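Local coordinates for protein caprin-2 (Danio rerio, PDB 4OUS) that probably acts in canonical Wnt signalling, here through a C1q domain that assembles as a trimer and is found with bound calcium, at residues A11-F16 against S121-T126; A52-F57 against S128-Y133. The protein carries 1 engineered substitution. One frame throughout, in Å; residues are numbered along the deposited sequence.

Interaction 1 (A11-F16 against S121-T126)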
loop_
_atom_site.group_PDB
_atom_site.type_symbol
_atom_site.label_atom_id
_atom_site.label_comp_id
_atom_site.label_asym_id
_atom_site.label_seq_id
_atom_site.Cartn_x
_atom_site.Cartn_y
_atom_site.Cartn_z
ATOM N N ALA A 11 -13.349 2.536 -6.344
ATOM C CA ALA A 11 -13.613 1.238 -5.752
ATOM C C ALA A 11 -14.595 0.473 -6.616
ATOM O O ALA A 11 -15.402 1.065 -7.347
ATOM C CB ALA A 11 -14.150 1.377 -4.342
ATOM N N ARG A 12 -14.536 -0.848 -6.521
ATOM C CA ARG A 12 -15.478 -1.677 -7.238
ATOM C C ARG A 12 -16.458 -2.306 -6.266
ATOM O O ARG A 12 -16.056 -2.959 -5.294
ATOM C CB ARG A 12 -14.754 -2.741 -8.047
ATOM C CG ARG A 12 -15.427 -2.966 -9.376
ATOM C CD ARG A 12 -14.955 -4.225 -10.017
ATOM N NE ARG A 12 -16.057 -4.906 -10.675
ATOM C CZ ARG A 12 -16.352 -4.789 -11.963
ATOM N NH1 ARG A 12 -15.622 -4.002 -12.747
ATOM N NH2 ARG A 12 -17.373 -5.472 -12.469
ATOM N N THR A 13 -17.748 -2.104 -6.524
ATOM C CA THR A 13 -18.762 -2.533 -5.567
ATOM C C THR A 13 -19.575 -3.727 -6.047
ATOM O O THR A 13 -20.510 -4.152 -5.371
ATOM C CB THR A 13 -19.732 -1.385 -5.205
ATOM O OG1 THR A 13 -20.501 -1.015 -6.353
ATOM C CG2 THR A 13 -18.974 -0.179 -4.679
ATOM N N ALA A 14 -19.198 -4.276 -7.195
ATOM C CA ALA A 14 -19.763 -5.529 -7.686
ATOM C C ALA A 14 -18.618 -6.411 -8.163
ATOM O O ALA A 14 -17.560 -5.907 -8.539
ATOM C CB ALA A 14 -20.755 -5.278 -8.807
ATOM N N ASN A 15 -18.821 -7.723 -8.156
ATOM C CA ASN A 15 -17.776 -8.635 -8.590
ATOM C C ASN A 15 -17.386 -8.406 -10.047
ATOM O O ASN A 15 -18.174 -7.885 -10.850
ATOM C CB ASN A 15 -18.218 -10.093 -8.429
ATOM C CG ASN A 15 -18.415 -10.514 -6.976
ATOM O OD1 ASN A 15 -18.038 -9.816 -6.035
ATOM N ND2 ASN A 15 -19.012 -11.688 -6.796
ATOM N N PHE A 16 -16.164 -8.803 -10.388
ATOM C CA PHE A 16 -15.736 -8.858 -11.787
ATOM C C PHE A 16 -15.187 -10.244 -12.074
ATOM O O PHE A 16 -14.134 -10.622 -11.552
ATOM C CB PHE A 16 -14.687 -7.782 -12.097
ATOM C CG PHE A 16 -14.342 -7.647 -13.569
ATOM C CD1 PHE A 16 -15.328 -7.671 -14.548
ATOM C CD2 PHE A 16 -13.027 -7.456 -13.965
ATOM C CE1 PHE A 16 -14.996 -7.529 -15.889
ATOM C CE2 PHE A 16 -12.696 -7.312 -15.300
ATOM C CZ PHE A 16 -13.682 -7.347 -16.264
ATOM N N SER A 121 -20.368 -3.219 -1.263
ATOM C CA SER A 121 -20.514 -1.874 -0.735
ATOM C C SER A 121 -19.474 -1.527 0.329
ATOM O O SER A 121 -19.358 -0.364 0.696
ATOM C CB SER A 121 -21.918 -1.679 -0.158
ATOM O OG SER A 121 -22.120 -2.516 0.965
ATOM N N TRP A 122 -18.722 -2.506 0.836
ATOM C CA TRP A 122 -17.674 -2.173 1.806
ATOM C C TRP A 122 -16.338 -1.826 1.136
ATOM O O TRP A 122 -15.383 -1.478 1.823
ATOM C CB TRP A 122 -17.498 -3.285 2.845
ATOM C CG TRP A 122 -18.276 -3.001 4.113
ATOM C CD1 TRP A 122 -19.293 -2.102 4.264
ATOM C CD2 TRP A 122 -18.086 -3.608 5.401
ATOM N NE1 TRP A 122 -19.757 -2.121 5.563
ATOM C CE2 TRP A 122 -19.027 -3.035 6.279
ATOM C CE3 TRP A 122 -17.212 -4.583 5.893
ATOM C CZ2 TRP A 122 -19.115 -3.405 7.622
ATOM C CZ3 TRP A 122 -17.305 -4.949 7.224
ATOM C CH2 TRP A 122 -18.245 -4.361 8.072
ATOM N N LYS A 123 -16.286 -1.918 -0.191
ATOM C CA LYS A 123 -15.206 -1.315 -0.969
ATOM C C LYS A 123 -13.823 -1.862 -0.580
ATOM O O LYS A 123 -12.933 -1.129 -0.135
ATOM C CB LYS A 123 -15.276 0.211 -0.829
ATOM C CG LYS A 123 -16.603 0.773 -1.356
ATOM C CD LYS A 123 -16.834 2.231 -0.971
ATOM C CE LYS A 123 -17.506 2.375 0.389
ATOM N NZ LYS A 123 -18.985 2.236 0.282
ATOM N N TYR A 124 -13.659 -3.170 -0.766
ATOM C CA TYR A 124 -12.378 -3.844 -0.561
ATOM C C TYR A 124 -11.400 -3.621 -1.711
ATOM O O TYR A 124 -10.186 -3.571 -1.501
ATOM C CB TYR A 124 -12.585 -5.349 -0.398
ATOM C CG TYR A 124 -13.353 -5.745 0.827
ATOM C CD1 TYR A 124 -12.704 -5.951 2.032
ATOM C CD2 TYR A 124 -14.730 -5.932 0.783
ATOM C CE1 TYR A 124 -13.396 -6.326 3.165
ATOM C CE2 TYR A 124 -15.434 -6.307 1.917
ATOM C CZ TYR A 124 -14.752 -6.504 3.099
ATOM O OH TYR A 124 -15.413 -6.875 4.245
ATOM N N SER A 125 -11.931 -3.523 -2.927
ATOM C CA SER A 125 -11.128 -3.512 -4.141
ATOM C C SER A 125 -11.062 -2.106 -4.700
ATOM O O SER A 125 -12.086 -1.554 -5.129
ATOM C CB SER A 125 -11.712 -4.492 -5.159
ATOM O OG SER A 125 -11.620 -5.819 -4.654
ATOM N N THR A 126 -9.863 -1.531 -4.672
ATOM C CA THR A 126 -9.652 -0.102 -4.837
ATOM C C THR A 126 -8.473 0.202 -5.759
ATOM O O THR A 126 -7.550 -0.604 -5.920
ATOM C CB THR A 126 -9.359 0.551 -3.491
ATOM O OG1 THR A 126 -8.193 -0.087 -2.958
ATOM C CG2 THR A 126 -10.533 0.404 -2.525
HETATM O O HOH W 1 -14.748 -4.330 -3.337
#

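Interaction 2 (A52-F57 against S128-Y133)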
loop_
_atom_site.group_PDB
_atom_site.type_symbol
_atom_site.label_atom_id
_atom_site.label_comp_id
_atom_site.label_asym_id
_atom_site.label_seq_id
_atom_site.Cartn_x
_atom_site.Cartn_y
_atom_site.Cartn_z
ATOM N N ALA A 52 5.137 13.379 -12.710
ATOM C CA ALA A 52 5.270 12.158 -11.927
ATOM C C ALA A 52 3.986 11.940 -11.143
ATOM O O ALA A 52 3.482 12.863 -10.500
ATOM C CB ALA A 52 6.463 12.242 -10.992
ATOM N N TYR A 53 3.473 10.714 -11.209
ATOM C CA TYR A 53 2.208 10.323 -10.599
ATOM C C TYR A 53 2.395 9.083 -9.733
ATOM O O TYR A 53 3.166 8.192 -10.091
ATOM C CB TYR A 53 1.156 10.040 -11.680
ATOM C CG TYR A 53 0.706 11.263 -12.454
ATOM C CD1 TYR A 53 -0.528 11.845 -12.203
ATOM C CD2 TYR A 53 1.511 11.838 -13.434
ATOM C CE1 TYR A 53 -0.953 12.964 -12.898
ATOM C CE2 TYR A 53 1.094 12.967 -14.135
ATOM C CZ TYR A 53 -0.144 13.524 -13.862
ATOM O OH TYR A 53 -0.589 14.639 -14.537
ATOM N N VAL A 54 1.676 9.020 -8.619
ATOM C CA VAL A 54 1.691 7.881 -7.712
ATOM C C VAL A 54 0.404 7.090 -7.890
ATOM O O VAL A 54 -0.672 7.681 -7.939
ATOM C CB VAL A 54 1.810 8.349 -6.250
ATOM C CG1 VAL A 54 1.769 7.166 -5.295
ATOM C CG2 VAL A 54 3.070 9.172 -6.053
ATOM N N PHE A 55 0.523 5.764 -7.981
ATOM C CA PHE A 55 -0.630 4.863 -8.059
ATOM C C PHE A 55 -0.550 3.809 -6.977
ATOM O O PHE A 55 0.536 3.340 -6.650
ATOM C CB PHE A 55 -0.699 4.187 -9.428
ATOM C CG PHE A 55 -0.874 5.158 -10.539
ATOM C CD1 PHE A 55 0.228 5.668 -11.209
ATOM C CD2 PHE A 55 -2.133 5.630 -10.865
ATOM C CE1 PHE A 55 0.076 6.612 -12.204
ATOM C CE2 PHE A 55 -2.291 6.569 -11.856
ATOM C CZ PHE A 55 -1.186 7.067 -12.529
ATOM N N ILE A 56 -1.703 3.425 -6.436
ATOM C CA ILE A 56 -1.803 2.373 -5.433
ATOM C C ILE A 56 -3.055 1.553 -5.746
ATOM O O ILE A 56 -4.081 2.116 -6.155
ATOM C CB ILE A 56 -1.901 2.943 -3.988
ATOM C CG1 ILE A 56 -0.857 4.029 -3.721
ATOM C CG2 ILE A 56 -1.815 1.823 -2.956
ATOM C CD1 ILE A 56 -0.998 4.692 -2.359
ATOM N N PHE A 57 -3.010 0.237 -5.556
ATOM C CA PHE A 57 -4.211 -0.569 -5.713
ATOM C C PHE A 57 -4.215 -1.729 -4.737
ATOM O O PHE A 57 -3.161 -2.228 -4.339
ATOM C CB PHE A 57 -4.368 -1.073 -7.160
ATOM C CG PHE A 57 -3.295 -2.022 -7.618
ATOM C CD1 PHE A 57 -3.440 -3.390 -7.438
ATOM C CD2 PHE A 57 -2.165 -1.560 -8.269
ATOM C CE1 PHE A 57 -2.467 -4.278 -7.878
ATOM C CE2 PHE A 57 -1.193 -2.450 -8.711
ATOM C CZ PHE A 57 -1.351 -3.803 -8.518
ATOM N N SER A 128 -6.277 3.972 -6.801
ATOM C CA SER A 128 -6.140 5.416 -6.676
ATOM C C SER A 128 -4.865 5.910 -7.313
ATOM O O SER A 128 -3.912 5.155 -7.521
ATOM C CB SER A 128 -6.132 5.864 -5.214
ATOM O OG SER A 128 -7.224 5.328 -4.504
ATOM N N GLY A 129 -4.835 7.207 -7.580
ATOM C CA GLY A 129 -3.655 7.834 -8.122
ATOM C C GLY A 129 -3.669 9.322 -7.869
ATOM O O GLY A 129 -4.735 9.923 -7.688
ATOM N N PHE A 130 -2.492 9.933 -7.857
ATOM C CA PHE A 130 -2.431 11.375 -7.729
ATOM C C PHE A 130 -1.168 11.934 -8.360
ATOM O O PHE A 130 -0.143 11.256 -8.484
ATOM C CB PHE A 130 -2.543 11.819 -6.259
ATOM C CG PHE A 130 -1.486 11.262 -5.344
ATOM C CD1 PHE A 130 -0.281 11.923 -5.169
ATOM C CD2 PHE A 130 -1.723 10.118 -4.607
ATOM C CE1 PHE A 130 0.679 11.432 -4.306
ATOM C CE2 PHE A 130 -0.763 9.622 -3.743
ATOM C CZ PHE A 130 0.436 10.285 -3.593
ATOM N N LEU A 131 -1.263 13.192 -8.758
ATOM C CA LEU A 131 -0.145 13.950 -9.276
ATOM C C LEU A 131 0.821 14.286 -8.150
ATOM O O LEU A 131 0.419 14.845 -7.126
ATOM C CB LEU A 131 -0.660 15.221 -9.944
ATOM C CG LEU A 131 0.368 16.237 -10.418
ATOM C CD1 LEU A 131 1.286 15.652 -11.474
ATOM C CD2 LEU A 131 -0.353 17.458 -10.955
ATOM N N LEU A 132 2.087 13.935 -8.334
ATOM C CA LEU A 132 3.135 14.269 -7.379
ATOM C C LEU A 132 3.909 15.516 -7.827
ATOM O O LEU A 132 4.010 16.494 -7.085
ATOM C CB LEU A 132 4.078 13.082 -7.197
ATOM C CG LEU A 132 5.261 13.295 -6.254
ATOM C CD1 LEU A 132 4.780 13.527 -4.826
ATOM C CD2 LEU A 132 6.204 12.106 -6.324
ATOM N N TYR A 133 4.448 15.473 -9.041
ATOM C CA TYR A 133 5.188 16.596 -9.617
ATOM C C TYR A 133 4.711 16.918 -11.010
ATOM O O TYR A 133 4.798 16.076 -11.897
ATOM C CB TYR A 133 6.679 16.299 -9.704
ATOM C CG TYR A 133 7.356 16.093 -8.392
ATOM C CD1 TYR A 133 7.343 17.090 -7.431
ATOM C CD2 TYR A 133 8.046 14.918 -8.123
ATOM C CE1 TYR A 133 7.978 16.916 -6.226
ATOM C CE2 TYR A 133 8.676 14.732 -6.924
ATOM C CZ TYR A 133 8.642 15.734 -5.981
ATOM O OH TYR A 133 9.281 15.544 -4.782
#

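Interaction 1 (A11-F16 against S121-T126)
Ala-11 and Lys-123 meet flank to flank where two antiparallel strands begin to part: the methyl CB of Ala-11 lies 3.9 Å from Lys-123 CB and sits equally near its CG, and the CG2 methyl of Thr-126, the residue directly opposite in the sheet, lies near the same alanine. Beyond it, Thr-13 and Lys-123 run side by side and point the same way, Thr-13 CG2 lying 4.2 Å from Lys-123 CG. In Thr-13 a chi1 of 66° puts OG1 between the backbone N and the carbonyl carbon and CG2 anti to that carbon, which gives the methyl to the lysine chain while OG1 hydrogen-bonds Asp-28. In the lysine conformer described here, one of two modelled, bends at chi3 and chi4 bring NZ to the carbonyl O of Ser-121, 2.7 Å away, a bond that is therefore provisional.

Between the backbones a single direct hydrogen bond remains. Arg-12 N reaches Ser-125 O at 2.9 Å, and the same oxygen takes a CA-H...O contact from Ala-11 CA at 3.2 Å. One step further the strands are joined through water 1, which donates to Arg-12 O and accepts from Ser-125 N at 3.0 Å.

The Arg-12 side chain leaves the partner strand and braces the turn that follows it. NE donates to Ala-14 O at 2.8 Å, with the acceptor in the guanidinium plane; NH2 bonds Asn-15 O from above that carbonyl's plane, and Phe-16 CB lies over the centre of the guanidinium face. NH1 adds a bond to Ala-26 O. Around Lys-123 and Trp-122 a second subunit closes in, Trp-122 stacking edge-to-face on its His-113. Such a fraying end, bridged by water as two neighbouring strands diverge into loops, here lies at one end of two inner strands of the C1q jelly roll, beside the trimer interface.

Interaction 2 (A52-F57 against S128-Y133)
Over one face of the Tyr-53 ring sits the CD1 methyl of Leu-131, a CH-pi contact 3.8 Å from the ring centroid and displaced toward the rim, while across the sheet CB of Val-54 lies over a face of the Phe-130 ring in the same manner. The Tyr-133 ring is met near its plane, at the edge, by Ala-52 CB, while Leu-132 CG, from the preceding residue, lies over one of its faces, toward the rim. These rings decorate an antiparallel pair of central strands in the C1q jelly roll, their short segments running at 149° to each other.

The two CH-pi pairs are built differently. Tyr-53 and Leu-131 cross at a slant, and Tyr-53 OH is held by Ala-49 O. Val-54 and Phe-130 instead point the same way: Phe-130 has CG between its backbone N and carbonyl carbon (chi1 59°), which swings the ring alongside the valine and brings CZ to within 3.6 Å of Val-54 CB. Opposite Phe-55 the pair is completed by Gly-129, whose CA lies 3.8 Å from Phe-55 CD2, set obliquely to the ring.

The faces go to different neighbours. Phe-55 packs on Val-108 of strand 107-114, in the other sheet, whereas Val-54 and Phe-130 face the trimer interface: Val-54 touches Phe-130 of the third subunit, and Phe-130 touches Leu-132 of the second. Ser-128 OG bonds His-97 NE2 of the second subunit as well as Ser-9.

Backbone bonds pair Val-54 with Phe-130 and Ile-56 with Ser-128 in both directions. Toward Ala-52 the register slips by one residue in a classic beta bulge, in which Leu-132 and Tyr-133 both face that alanine. Ala-52 O therefore accepts two bonds, from Leu-132 N at 2.8 Å and from Tyr-133 N at 3.1 Å, while Ala-52 N donates to Tyr-133 O.

In the fold
Interactions 1 and 2 lie about 20 Å apart, centre to centre, along strand 125-134, which they share and which runs through the middle of a five-stranded antiparallel sheet. Strand 7-12 flanks it in interaction 1 and strand 51-60 in interaction 2. In chain order the segments alternate, 11-16, 52-57, 121-126, 128-133, so the C-terminal strand lies between two strands that come much earlier in the sequence, as befits a jelly roll. The contacts touch where Thr-126 O meets Phe-57 CB at 3.4 Å. Both also reach the second subunit, and interaction 2 the third, so one strand ties together the sheet within the chain and the trimer around it.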